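Local coordinates for 2L protein (Yaba-like disease virus, PDB 3IT8), which probably binds host tumour necrosis factor, using a poxviral MHC class I-like domain joined to an Ig-like domain, at residues L117-T122 and T128-K133. Residues are numbered along the deposited sequence; the frame is centred on the assembly and turned at random.
Sequences LARYHT and TKMTHK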
ATOM      1  N   LEU D 117      -6.945 -41.621  16.884  1.00 59.07           N
ATOM      2  CA  LEU D 117      -5.775 -42.227  16.269  1.00 59.07           C
ATOM      3  C   LEU D 117      -4.773 -41.182  15.759  1.00 59.07           C
ATOM      4  O   LEU D 117      -3.713 -40.990  16.356  1.00 59.07           O
ATOM      5  CB  LEU D 117      -6.237 -43.134  15.128  1.00 88.92           C
ATOM      6  CG  LEU D 117      -5.239 -44.149  14.610  1.00 54.26           C
ATOM      7  CD1 LEU D 117      -4.742 -44.982  15.775  1.00 54.26           C
ATOM      8  CD2 LEU D 117      -5.895 -45.018  13.565  1.00 54.26           C
ATOM      9  N   ALA D 118      -5.106 -40.504  14.666  1.00 57.58           N
ATOM     10  CA  ALA D 118      -4.213 -39.494  14.094  1.00 57.58           C
ATOM     11  C   ALA D 118      -4.931 -38.241  13.639  1.00 57.58           C
ATOM     12  O   ALA D 118      -6.047 -38.289  13.129  1.00 57.58           O
ATOM     13  CB  ALA D 118      -3.437 -40.072  12.922  1.00 36.63           C
ATOM     14  N   ARG D 119      -4.245 -37.119  13.795  1.00 48.88           N
ATOM     15  CA  ARG D 119      -4.758 -35.794  13.444  1.00 48.88           C
ATOM     16  C   ARG D 119      -3.987 -35.244  12.245  1.00 48.88           C
ATOM     17  O   ARG D 119      -2.766 -35.341  12.191  1.00 48.88           O
ATOM     18  CB  ARG D 119      -4.593 -34.888  14.668  1.00 55.60           C
ATOM     19  CG  ARG D 119      -4.781 -33.420  14.441  1.00 48.72           C
ATOM     20  CD  ARG D 119      -4.486 -32.644  15.724  1.00 48.72           C
ATOM     21  NE  ARG D 119      -5.485 -32.860  16.760  1.00 48.72           N
ATOM     22  CZ  ARG D 119      -5.285 -33.577  17.860  1.00 48.72           C
ATOM     23  NH1 ARG D 119      -4.109 -34.149  18.070  1.00 48.72           N
ATOM     24  NH2 ARG D 119      -6.265 -33.720  18.746  1.00 48.72           N
ATOM     25  N   TYR D 120      -4.694 -34.675  11.281  1.00 49.33           N
ATOM     26  CA  TYR D 120      -4.046 -34.151  10.082  1.00 49.33           C
ATOM     27  C   TYR D 120      -3.679 -32.692  10.245  1.00 49.33           C
ATOM     28  O   TYR D 120      -4.543 -31.863  10.516  1.00 49.33           O
ATOM     29  CB  TYR D 120      -4.964 -34.286   8.873  1.00 40.60           C
ATOM     30  CG  TYR D 120      -4.339 -33.818   7.582  1.00 38.07           C
ATOM     31  CD1 TYR D 120      -3.459 -34.637   6.872  1.00 38.07           C
ATOM     32  CD2 TYR D 120      -4.578 -32.531   7.089  1.00 38.07           C
ATOM     33  CE1 TYR D 120      -2.824 -34.179   5.706  1.00 38.07           C
ATOM     34  CE2 TYR D 120      -3.949 -32.073   5.928  1.00 38.07           C
ATOM     35  CZ  TYR D 120      -3.077 -32.903   5.252  1.00 38.07           C
ATOM     36  OH  TYR D 120      -2.445 -32.465   4.123  1.00 38.07           O
ATOM     37  N   HIS D 121      -2.400 -32.373  10.073  1.00 70.80           N
ATOM     38  CA  HIS D 121      -1.947 -30.993  10.208  1.00 70.80           C
ATOM     39  C   HIS D 121      -1.730 -30.313   8.873  1.00 70.80           C
ATOM     40  O   HIS D 121      -0.934 -30.748   8.043  1.00 70.80           O
ATOM     41  CB  HIS D 121      -0.674 -30.918  11.056  1.00133.31           C
ATOM     42  CG  HIS D 121      -0.924 -31.114  12.520  1.00114.04           C
ATOM     43  ND1 HIS D 121      -1.769 -30.300  13.242  1.00114.04           N
ATOM     44  CD2 HIS D 121      -0.466 -32.046  13.389  1.00114.04           C
ATOM     45  CE1 HIS D 121      -1.822 -30.721  14.493  1.00114.04           C
ATOM     46  NE2 HIS D 121      -1.040 -31.780  14.609  1.00114.04           N
ATOM     47  N   THR D 122      -2.479 -29.238   8.681  1.00 59.42           N
ATOM     48  CA  THR D 122      -2.432 -28.437   7.471  1.00 59.42           C
ATOM     49  C   THR D 122      -1.030 -27.923   7.172  1.00 59.42           C
ATOM     50  O   THR D 122      -0.630 -27.830   6.013  1.00 59.42           O
ATOM     51  CB  THR D 122      -3.404 -27.256   7.606  1.00 62.84           C
ATOM     52  OG1 THR D 122      -4.636 -27.595   6.964  1.00 55.37           O
ATOM     53  CG2 THR D 122      -2.826 -25.992   7.011  1.00 55.37           C
ATOM     54  N   THR D 128      -0.453 -36.743  12.447  1.00 48.16           N
ATOM     55  CA  THR D 128       0.333 -36.750  13.671  1.00 48.16           C
ATOM     56  C   THR D 128      -0.420 -37.492  14.760  1.00 48.16           C
ATOM     57  O   THR D 128      -1.630 -37.325  14.901  1.00 48.16           O
ATOM     58  CB  THR D 128       0.596 -35.345  14.172  1.00 93.03           C
ATOM     59  OG1 THR D 128       1.107 -34.554  13.099  1.00 73.55           O
ATOM     60  CG2 THR D 128       1.607 -35.377  15.306  1.00 73.55           C
ATOM     61  N   LYS D 129       0.301 -38.305  15.527  1.00 53.18           N
ATOM     62  CA  LYS D 129      -0.287 -39.073  16.620  1.00 53.18           C
ATOM     63  C   LYS D 129      -1.146 -38.194  17.532  1.00 53.18           C
ATOM     64  O   LYS D 129      -0.820 -37.035  17.780  1.00 53.18           O
ATOM     65  CB  LYS D 129       0.827 -39.728  17.437  1.00106.38           C
ATOM     66  CG  LYS D 129       2.044 -38.835  17.601  1.00 82.32           C
ATOM     67  CD  LYS D 129       2.550 -38.798  19.035  1.00 82.32           C
ATOM     68  CE  LYS D 129       3.104 -40.142  19.499  1.00 82.32           C
ATOM     69  NZ  LYS D 129       3.646 -40.077  20.900  1.00 82.32           N
ATOM     70  N   MET D 130      -2.259 -38.744  18.007  1.00 46.36           N
ATOM     71  CA  MET D 130      -3.141 -38.013  18.914  1.00 46.36           C
ATOM     72  C   MET D 130      -2.980 -38.601  20.300  1.00 46.36           C
ATOM     73  O   MET D 130      -3.476 -38.046  21.273  1.00 46.36           O
ATOM     74  CB  MET D 130      -4.606 -38.139  18.496  1.00 61.06           C
ATOM     75  CG  MET D 130      -4.972 -37.373  17.241  1.00 61.06           C
ATOM     76  SD  MET D 130      -6.750 -37.188  17.067  1.00 61.06           S
ATOM     77  CE  MET D 130      -7.145 -38.638  16.167  1.00 61.06           C
ATOM     78  N   THR D 131      -2.277 -39.728  20.370  1.00 65.18           N
ATOM     79  CA  THR D 131      -2.037 -40.437  21.616  1.00 65.18           C
ATOM     80  C   THR D 131      -0.578 -40.838  21.671  1.00 65.18           C
ATOM     81  O   THR D 131       0.070 -40.903  20.631  1.00 65.18           O
ATOM     82  CB  THR D 131      -2.899 -41.710  21.682  1.00 57.63           C
ATOM     83  OG1 THR D 131      -4.277 -41.338  21.713  1.00 57.63           O
ATOM     84  CG2 THR D 131      -2.593 -42.521  22.924  1.00 57.63           C
ATOM     85  N   HIS D 132      -0.064 -41.094  22.879  1.00 71.81           N
ATOM     86  CA  HIS D 132       1.321 -41.532  23.072  1.00 71.81           C
ATOM     87  C   HIS D 132       1.529 -42.831  22.276  1.00 71.81           C
ATOM     88  O   HIS D 132       2.596 -43.062  21.692  1.00 71.81           O
ATOM     89  CB  HIS D 132       1.585 -41.795  24.561  1.00160.01           C
ATOM     90  CG  HIS D 132       0.652 -42.797  25.175  1.00160.01           C
ATOM     91  ND1 HIS D 132      -0.708 -42.585  25.278  1.00160.01           N
ATOM     92  CD2 HIS D 132       0.879 -44.024  25.703  1.00160.01           C
ATOM     93  CE1 HIS D 132      -1.276 -43.638  25.841  1.00160.01           C
ATOM     94  NE2 HIS D 132      -0.335 -44.526  26.110  1.00160.01           N
ATOM     95  N   LYS D 133       0.477 -43.652  22.254  1.00 92.68           N
ATOM     96  CA  LYS D 133       0.444 -44.946  21.576  1.00 92.68           C
ATOM     97  C   LYS D 133       0.944 -44.924  20.136  1.00 92.68           C
ATOM     98  O   LYS D 133       1.502 -45.907  19.660  1.00 92.68           O
ATOM     99  CB  LYS D 133      -0.986 -45.503  21.599  1.00141.18           C
ATOM    100  CG  LYS D 133      -1.098 -46.941  22.072  1.00141.18           C
ATOM    101  CD  LYS D 133      -0.713 -47.074  23.543  1.00141.18           C
ATOM    102  CE  LYS D 133      -0.847 -48.513  24.029  1.00141.18           C
ATOM    103  NZ  LYS D 133      -0.508 -48.650  25.471  1.00141.18           N
TER
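R119 and T128 form the hydrogen-bonded antiparallel pair of a beta hairpin at the edge of the MHC-like sheet. Strand 126-129 is the outermost strand on this side within the chain. R119 N donates to T128 O at 2.8 Å, with an N-H...O angle of 179°. T128 N donates back to R119 O at 2.7 Å. A118 and K129 make the neighbouring non-hydrogen-bonded pair. Just past the strand end, M130 N still reaches L117 O at 3.1 Å. On its other side, strand 115-121 has a classic beta bulge, where L117 and A118 are both bonded by backbone to V110 of strand 103-112.

M130 is the residue most covered by the other segment. M130 CB lies 3.7 Å from L117 O. M130 CG passes over one face of the R119 guanidinium, 3.4 Å from R119 NH1. M130 CG also meets R119 CB at 3.6 Å. M130 SD stays over the same guanidinium face, offset toward the rim and 3.9 Å from R119 NH2. The chain bends at its third torsion, about CG-SD (chi3 -89°), which brings CE back to the backbone nitrogens of L117 and A118.

With CG anti to N (chi1 167°) and a bend at the third torsion, the R119 guanidinium lies beside M130 CG and SD. It is held by the Ig-like domain. R119 NH2 forms a salt bridge with E247 OE1 and a hydrogen bond with N242 O. M130 CG and SD cover one face of this charged group, which probably helps to link the two domains. On the opposite face of the sheet from R119 and T128, A118 touches F135 and Y120 packs on helix 148-174.

T128 and H121 meet next to the R119 pair, their side chains crossing at about a right angle. T128 OG1 lies in the plane of the H121 imidazole, at the ring edge beside CD2.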